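Long-range contacts in possible prolidase (Bifidobacterium longum NCC2705, PDB 2P9B), which is a putative prolidase of the amidohydrolase family, probably a hydrolase of carbon-nitrogen bonds, though its substrate is not established: residues 42-47 and 399-404; 69-74 and 393-398. All blocks are in the same frame, centred on the assembly; numbering follows the deposited sequence.

Contact 1: 42-47 and 399-404; sequences GRIEQV and KSADLL
With CG1 anti to its own carbonyl carbon (chi1 -62°) and the chain extended beyond it, Ile44 lays its longer branch along the backbone of 399-401: CG1 comes 3.9 Å from Ala401 CA, and CD1 reaches on to 4.3 Å from Leu403 CD2. Arg43 shares that first torsion (chi1 -65°), but its extended chain runs alongside Lys399 and Ser400, where NH1 bonds weakly to Gly398 O; Ser400 N and Lys399 C lie at the guanidinium edge, near its plane. Between the backbones a single beta bridge pairs Arg43 with Ser400, joining the residue just before strand 44-49, an outermost strand of the four-stranded sheet, to the segment leading into strand 403-406 of the larger mixed sheet. Two backbone bonds frame it: Ile44 N bonds to Lys399 O (2.9 Å) and Ala401 N to Gly42 O (2.8 Å). Ala401, the centre of an inverse gamma turn, sets its CB 3.3 Å from that same Gly42 oxygen. Lys399 turns its CB away, and its ammonium group bonds instead to Asp389 O.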
ATOM      1  N   GLY A  42      -1.862  -9.104  21.640  1.00 17.63           N
ATOM      2  CA  GLY A  42      -1.929  -9.087  20.185  1.00 16.60           C
ATOM      3  C   GLY A  42      -0.586  -9.127  19.476  1.00 15.91           C
ATOM      4  O   GLY A  42      -0.505  -8.903  18.265  1.00 16.49           O
ATOM      5  N   ARG A  43       0.468  -9.413  20.230  1.00 14.79           N
ATOM      6  CA  ARG A  43       1.813  -9.492  19.681  1.00 15.90           C
ATOM      7  C   ARG A  43       2.320 -10.925  19.635  1.00 15.27           C
ATOM      8  O   ARG A  43       1.902 -11.780  20.419  1.00 16.50           O
ATOM      9  CB  ARG A  43       2.774  -8.641  20.512  1.00 18.64           C
ATOM     10  CG  ARG A  43       2.469  -7.158  20.445  1.00 23.79           C
ATOM     11  CD  ARG A  43       3.427  -6.351  21.298  1.00 29.60           C
ATOM     12  NE  ARG A  43       3.128  -4.922  21.240  1.00 35.13           N
ATOM     13  CZ  ARG A  43       3.210  -4.182  20.136  1.00 39.05           C
ATOM     14  NH1 ARG A  43       3.586  -4.730  18.985  1.00 39.67           N
ATOM     15  NH2 ARG A  43       2.919  -2.890  20.184  1.00 40.93           N
ATOM     16  N   ILE A  44       3.232 -11.178  18.704  1.00 15.55           N
ATOM     17  CA  ILE A  44       3.820 -12.497  18.536  1.00 14.77           C
ATOM     18  C   ILE A  44       4.768 -12.771  19.701  1.00 16.00           C
ATOM     19  O   ILE A  44       5.672 -11.983  19.962  1.00 15.98           O
ATOM     20  CB  ILE A  44       4.601 -12.566  17.216  1.00 14.73           C
ATOM     21  CG1 ILE A  44       3.638 -12.338  16.046  1.00 14.13           C
ATOM     22  CG2 ILE A  44       5.305 -13.909  17.091  1.00 14.13           C
ATOM     23  CD1 ILE A  44       4.321 -12.232  14.703  1.00 14.92           C
ATOM     24  N   GLU A  45       4.551 -13.884  20.397  1.00 17.19           N
ATOM     25  CA  GLU A  45       5.392 -14.248  21.537  1.00 20.17           C
ATOM     26  C   GLU A  45       6.415 -15.319  21.183  1.00 20.63           C
ATOM     27  O   GLU A  45       7.496 -15.366  21.762  1.00 20.68           O
ATOM     28  CB  GLU A  45       4.543 -14.757  22.703  1.00 22.34           C
ATOM     29  CG  GLU A  45       3.453 -13.811  23.153  1.00 26.38           C
ATOM     30  CD  GLU A  45       2.771 -14.280  24.424  1.00 27.90           C
ATOM     31  OE1 GLU A  45       2.404 -15.472  24.505  1.00 25.88           O
ATOM     32  OE2 GLU A  45       2.592 -13.448  25.338  1.00 29.79           O
ATOM     33  N   GLN A  46       6.064 -16.193  20.246  1.00 20.65           N
ATOM     34  CA  GLN A  46       6.972 -17.256  19.835  1.00 21.08           C
ATOM     35  C   GLN A  46       6.792 -17.620  18.372  1.00 19.70           C
ATOM     36  O   GLN A  46       5.686 -17.554  17.842  1.00 19.21           O
ATOM     37  CB  GLN A  46       6.731 -18.534  20.643  1.00 22.85           C
ATOM     38  CG  GLN A  46       6.843 -18.422  22.149  1.00 27.64           C
ATOM     39  CD  GLN A  46       6.609 -19.765  22.824  1.00 29.76           C
ATOM     40  OE1 GLN A  46       7.325 -20.734  22.565  1.00 30.21           O
ATOM     41  NE2 GLN A  46       5.601 -19.831  23.685  1.00 29.09           N
ATOM     42  N   VAL A  47       7.893 -18.009  17.739  1.00 19.07           N
ATOM     43  CA  VAL A  47       7.901 -18.470  16.354  1.00 17.98           C
ATOM     44  C   VAL A  47       8.944 -19.580  16.360  1.00 18.62           C
ATOM     45  O   VAL A  47      10.141 -19.310  16.323  1.00 21.18           O
ATOM     46  CB  VAL A  47       8.343 -17.380  15.360  1.00 17.38           C
ATOM     47  CG1 VAL A  47       8.368 -17.956  13.953  1.00 18.43           C
ATOM     48  CG2 VAL A  47       7.399 -16.194  15.424  1.00 16.15           C
ATOM     49  N   LYS A 399       6.533  -8.265  17.458  1.00 14.22           N
ATOM     50  CA  LYS A 399       5.746  -7.526  16.482  1.00 13.11           C
ATOM     51  C   LYS A 399       4.267  -7.882  16.534  1.00 12.85           C
ATOM     52  O   LYS A 399       3.880  -8.915  17.078  1.00 14.36           O
ATOM     53  CB  LYS A 399       6.279  -7.764  15.070  1.00 13.83           C
ATOM     54  CG  LYS A 399       7.651  -7.166  14.811  1.00 17.03           C
ATOM     55  CD  LYS A 399       7.910  -7.048  13.318  1.00 20.64           C
ATOM     56  CE  LYS A 399       9.339  -6.616  13.028  1.00 24.58           C
ATOM     57  NZ  LYS A 399       9.713  -5.384  13.765  1.00 28.46           N
ATOM     58  N   SER A 400       3.450  -7.002  15.965  1.00 11.74           N
ATOM     59  CA  SER A 400       2.001  -7.186  15.926  1.00 11.67           C
ATOM     60  C   SER A 400       1.659  -8.486  15.207  1.00 11.36           C
ATOM     61  O   SER A 400       2.264  -8.820  14.192  1.00 12.75           O
ATOM     62  CB  SER A 400       1.357  -6.003  15.194  1.00 11.70           C
ATOM     63  OG  SER A 400      -0.050  -5.989  15.360  1.00 14.00           O
ATOM     64  N   ALA A 401       0.684  -9.216  15.728  1.00 10.62           N
ATOM     65  CA  ALA A 401       0.292 -10.471  15.107  1.00 11.12           C
ATOM     66  C   ALA A 401      -0.584 -10.241  13.874  1.00 11.68           C
ATOM     67  O   ALA A 401      -1.784 -10.503  13.898  1.00 12.32           O
ATOM     68  CB  ALA A 401      -0.434 -11.358  16.122  1.00 11.75           C
ATOM     69  N   ASP A 402       0.028  -9.741  12.803  1.00 11.69           N
ATOM     70  CA  ASP A 402      -0.678  -9.506  11.549  1.00 11.47           C
ATOM     71  C   ASP A 402      -0.317 -10.706  10.685  1.00 11.80           C
ATOM     72  O   ASP A 402       0.753 -10.738  10.060  1.00 13.21           O
ATOM     73  CB  ASP A 402      -0.191  -8.206  10.891  1.00 10.87           C
ATOM     74  CG  ASP A 402      -0.674  -6.955  11.627  1.00 11.93           C
ATOM     75  OD1 ASP A 402      -1.877  -6.890  11.962  1.00 14.84           O
ATOM     76  OD2 ASP A 402       0.145  -6.037  11.855  1.00 12.45           O
ATOM     77  N   LEU A 403      -1.200 -11.702  10.665  1.00 12.33           N
ATOM     78  CA  LEU A 403      -0.936 -12.932   9.922  1.00 11.38           C
ATOM     79  C   LEU A 403      -1.895 -13.189   8.781  1.00 12.10           C
ATOM     80  O   LEU A 403      -3.091 -12.930   8.886  1.00 12.02           O
ATOM     81  CB  LEU A 403      -1.001 -14.137  10.865  1.00 13.61           C
ATOM     82  CG  LEU A 403      -0.459 -13.997  12.290  1.00 17.93           C
ATOM     83  CD1 LEU A 403      -0.524 -15.357  12.991  1.00 17.70           C
ATOM     84  CD2 LEU A 403       0.958 -13.486  12.271  1.00 19.30           C
ATOM     85  N   LEU A 404      -1.362 -13.722   7.693  1.00 10.55           N
ATOM     86  CA  LEU A 404      -2.185 -14.057   6.546  1.00  9.95           C
ATOM     87  C   LEU A 404      -1.987 -15.549   6.307  1.00 10.56           C
ATOM     88  O   LEU A 404      -0.881 -16.001   5.989  1.00 11.53           O
ATOM     89  CB  LEU A 404      -1.759 -13.250   5.319  1.00 10.00           C
ATOM     90  CG  LEU A 404      -2.385 -13.666   3.983  1.00 10.94           C
ATOM     91  CD1 LEU A 404      -3.906 -13.666   4.083  1.00 10.97           C
ATOM     92  CD2 LEU A 404      -1.906 -12.706   2.893  1.00 11.59           C
TER

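Contact 2: 69-74 and 393-398; sequences VMPGLI and GSLEVG
The loop between helix 371-385 and strand 403-406 passes over strand 68-78 of the large mixed sheet and makes an inverse gamma turn there, centred on Leu395. Both Leu395 and Pro71 turn toward the opposing segment and carry most of the contact. The proline ring meets the loop through CG, which lies 3.7 Å from Ser394 CA and 3.9 Å from Leu395 CG, while its CB rests 3.8 Å from Gly393 O. The two side chains cross obliquely. Leu395 holds CG anti to its carbonyl carbon (chi1 -56°), which lays the two methyls one after the other along the strand backbone: CD1 packs 3.8 Å from Met70 C and 4.2 Å from Val69 CG2, and CD2 comes to 3.9 Å from Pro71 CA. Cutting Leu395 back to an alanine removes both methyls and is likely to leave a gap over the Met70-Pro71 peptide and deprive Val69 CG2 of its neighbour across the contact. Farther along the strand, Ile74 directs its CB toward the loop, and its CD1 approaches Gly393 CA. At the backbone angles of Gly393 a CB would press on the carbonyl oxygen of the preceding residue, which favours glycine. On the other side of the loop Ser394 turns away from the strand and donates from OG to Glu396 OE1 (2.7 Å), using the anti lone pair of that oxygen. Thr379 of helix 371-385 also touches Pro71, and Ile21 of strand 19-22 touches Leu395. Segments 69-74 and 393-398 meet by apolar packing, with the serine-glutamate bond confined to the loop, so their fit probably rests on the shapes of the proline ring and leucine fork rather than on directional bonds between the segments.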
ATOM      1  N   VAL A  69       1.542 -19.628   6.214  1.00 13.29           N
ATOM      2  CA  VAL A  69       1.270 -18.398   6.948  1.00 12.74           C
ATOM      3  C   VAL A  69       2.394 -17.434   6.614  1.00 13.24           C
ATOM      4  O   VAL A  69       3.558 -17.823   6.552  1.00 12.81           O
ATOM      5  CB  VAL A  69       1.211 -18.608   8.475  1.00 13.94           C
ATOM      6  CG1 VAL A  69       2.536 -19.131   8.984  1.00 17.14           C
ATOM      7  CG2 VAL A  69       0.854 -17.287   9.162  1.00 15.21           C
HETATM    8  N   MSE A  70       2.029 -16.180   6.380  1.00 12.29           N
HETATM    9  CA  MSE A  70       2.990 -15.153   6.026  1.00 12.47           C
HETATM   10  C   MSE A  70       2.559 -13.850   6.679  1.00 12.61           C
HETATM   11  O   MSE A  70       1.486 -13.781   7.280  1.00 11.07           O
HETATM   12  CB  MSE A  70       3.054 -14.990   4.490  1.00 13.34           C
HETATM   13  CG  MSE A  70       1.765 -14.461   3.814  1.00 15.40           C
HETATM   14 SE   MSE A  70       1.893 -14.052   1.942  1.00 20.97          SE
HETATM   15  CE  MSE A  70       2.858 -12.418   2.094  1.00 18.80           C
ATOM     16  N   PRO A  71       3.405 -12.809   6.599  1.00 11.28           N
ATOM     17  CA  PRO A  71       3.008 -11.539   7.210  1.00 10.58           C
ATOM     18  C   PRO A  71       1.803 -11.013   6.435  1.00  9.58           C
ATOM     19  O   PRO A  71       1.643 -11.324   5.253  1.00 11.19           O
ATOM     20  CB  PRO A  71       4.228 -10.644   6.996  1.00  9.42           C
ATOM     21  CG  PRO A  71       5.384 -11.627   6.942  1.00 10.89           C
ATOM     22  CD  PRO A  71       4.795 -12.748   6.111  1.00 12.16           C
ATOM     23  N   GLY A  72       0.964 -10.218   7.084  1.00  9.49           N
ATOM     24  CA  GLY A  72      -0.184  -9.678   6.375  1.00 10.01           C
ATOM     25  C   GLY A  72       0.284  -8.791   5.236  1.00 10.08           C
ATOM     26  O   GLY A  72       1.354  -8.177   5.320  1.00 11.17           O
ATOM     27  N   LEU A  73      -0.493  -8.725   4.157  1.00  9.42           N
ATOM     28  CA  LEU A  73      -0.108  -7.860   3.044  1.00  9.82           C
ATOM     29  C   LEU A  73      -0.299  -6.410   3.465  1.00 10.93           C
ATOM     30  O   LEU A  73      -1.062  -6.117   4.375  1.00 11.79           O
ATOM     31  CB  LEU A  73      -0.965  -8.144   1.802  1.00 10.44           C
ATOM     32  CG  LEU A  73      -0.768  -9.500   1.111  1.00 10.50           C
ATOM     33  CD1 LEU A  73      -1.756  -9.646  -0.039  1.00 11.47           C
ATOM     34  CD2 LEU A  73       0.672  -9.598   0.595  1.00 12.17           C
ATOM     35  N   ILE A  74       0.422  -5.511   2.807  1.00  9.48           N
ATOM     36  CA  ILE A  74       0.317  -4.084   3.088  1.00  9.25           C
ATOM     37  C   ILE A  74       0.092  -3.390   1.756  1.00 10.18           C
ATOM     38  O   ILE A  74       0.745  -3.725   0.768  1.00 10.47           O
ATOM     39  CB  ILE A  74       1.625  -3.548   3.738  1.00  8.36           C
ATOM     40  CG1 ILE A  74       1.847  -4.254   5.080  1.00  9.17           C
ATOM     41  CG2 ILE A  74       1.541  -2.032   3.926  1.00  9.50           C
ATOM     42  CD1 ILE A  74       3.106  -3.827   5.820  1.00 10.28           C
ATOM     43  N   GLY A 393       4.987  -6.210   9.519  1.00 11.61           N
ATOM     44  CA  GLY A 393       5.724  -6.491   8.300  1.00 12.46           C
ATOM     45  C   GLY A 393       6.531  -7.773   8.265  1.00 12.17           C
ATOM     46  O   GLY A 393       7.073  -8.134   7.223  1.00 13.30           O
ATOM     47  N   SER A 394       6.632  -8.453   9.401  1.00 13.06           N
ATOM     48  CA  SER A 394       7.364  -9.710   9.472  1.00 13.01           C
ATOM     49  C   SER A 394       6.878 -10.496  10.678  1.00 13.16           C
ATOM     50  O   SER A 394       6.394  -9.923  11.655  1.00 14.36           O
ATOM     51  CB  SER A 394       8.873  -9.458   9.582  1.00 13.84           C
ATOM     52  OG  SER A 394       9.201  -8.786  10.783  1.00 17.34           O
ATOM     53  N   LEU A 395       7.000 -11.815  10.602  1.00 14.03           N
ATOM     54  CA  LEU A 395       6.562 -12.669  11.687  1.00 16.19           C
ATOM     55  C   LEU A 395       7.701 -12.894  12.660  1.00 17.52           C
ATOM     56  O   LEU A 395       8.342 -13.943  12.657  1.00 19.37           O
ATOM     57  CB  LEU A 395       6.073 -14.001  11.130  1.00 16.00           C
ATOM     58  CG  LEU A 395       4.958 -13.860  10.096  1.00 16.87           C
ATOM     59  CD1 LEU A 395       4.541 -15.238   9.608  1.00 16.44           C
ATOM     60  CD2 LEU A 395       3.781 -13.129  10.710  1.00 17.70           C
ATOM     61  N   GLU A 396       7.946 -11.885  13.486  1.00 18.60           N
ATOM     62  CA  GLU A 396       9.006 -11.941  14.477  1.00 20.32           C
ATOM     63  C   GLU A 396       8.470 -11.594  15.855  1.00 19.12           C
ATOM     64  O   GLU A 396       7.562 -10.778  15.991  1.00 18.24           O
ATOM     65  CB  GLU A 396      10.118 -10.970  14.098  1.00 22.81           C
ATOM     66  CG  GLU A 396      10.860 -11.366  12.839  1.00 27.52           C
ATOM     67  CD  GLU A 396      11.930 -10.368  12.466  1.00 30.35           C
ATOM     68  OE1 GLU A 396      11.584  -9.287  11.951  1.00 30.67           O
ATOM     69  OE2 GLU A 396      13.120 -10.663  12.701  1.00 33.08           O
ATOM     70  N   VAL A 397       9.052 -12.221  16.872  1.00 18.46           N
ATOM     71  CA  VAL A 397       8.654 -12.005  18.259  1.00 18.00           C
ATOM     72  C   VAL A 397       8.665 -10.523  18.610  1.00 16.79           C
ATOM     73  O   VAL A 397       9.621  -9.812  18.300  1.00 18.15           O
ATOM     74  CB  VAL A 397       9.601 -12.762  19.223  1.00 17.50           C
ATOM     75  CG1 VAL A 397       9.233 -12.469  20.671  1.00 19.18           C
ATOM     76  CG2 VAL A 397       9.513 -14.257  18.952  1.00 20.17           C
ATOM     77  N   GLY A 398       7.589 -10.067  19.244  1.00 15.93           N
ATOM     78  CA  GLY A 398       7.494  -8.673  19.640  1.00 16.00           C
ATOM     79  C   GLY A 398       6.646  -7.830  18.707  1.00 15.31           C
ATOM     80  O   GLY A 398       6.100  -6.799  19.108  1.00 16.77           O
TER

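The centres of contacts 1 and 2 lie about 7 Å apart, on the same side of the chain's centre. Along the chain the order is 42-47, 69-74, 393-398, 399-404, so the pairing of contact 2 falls within that of contact 1, and the two later segments are consecutive. They meet directly: Ile44 O probably accepts a hydrogen bond from Gly398 N, and Leu404 N probably bonds to Met70 O, where strands 403-406 and 68-78 run antiparallel in the large mixed sheet. The C-terminal part of the chain thus returns to both N-terminal segments, tying the small sheet of strand 44-49 to strand 68-78 of the large mixed sheet.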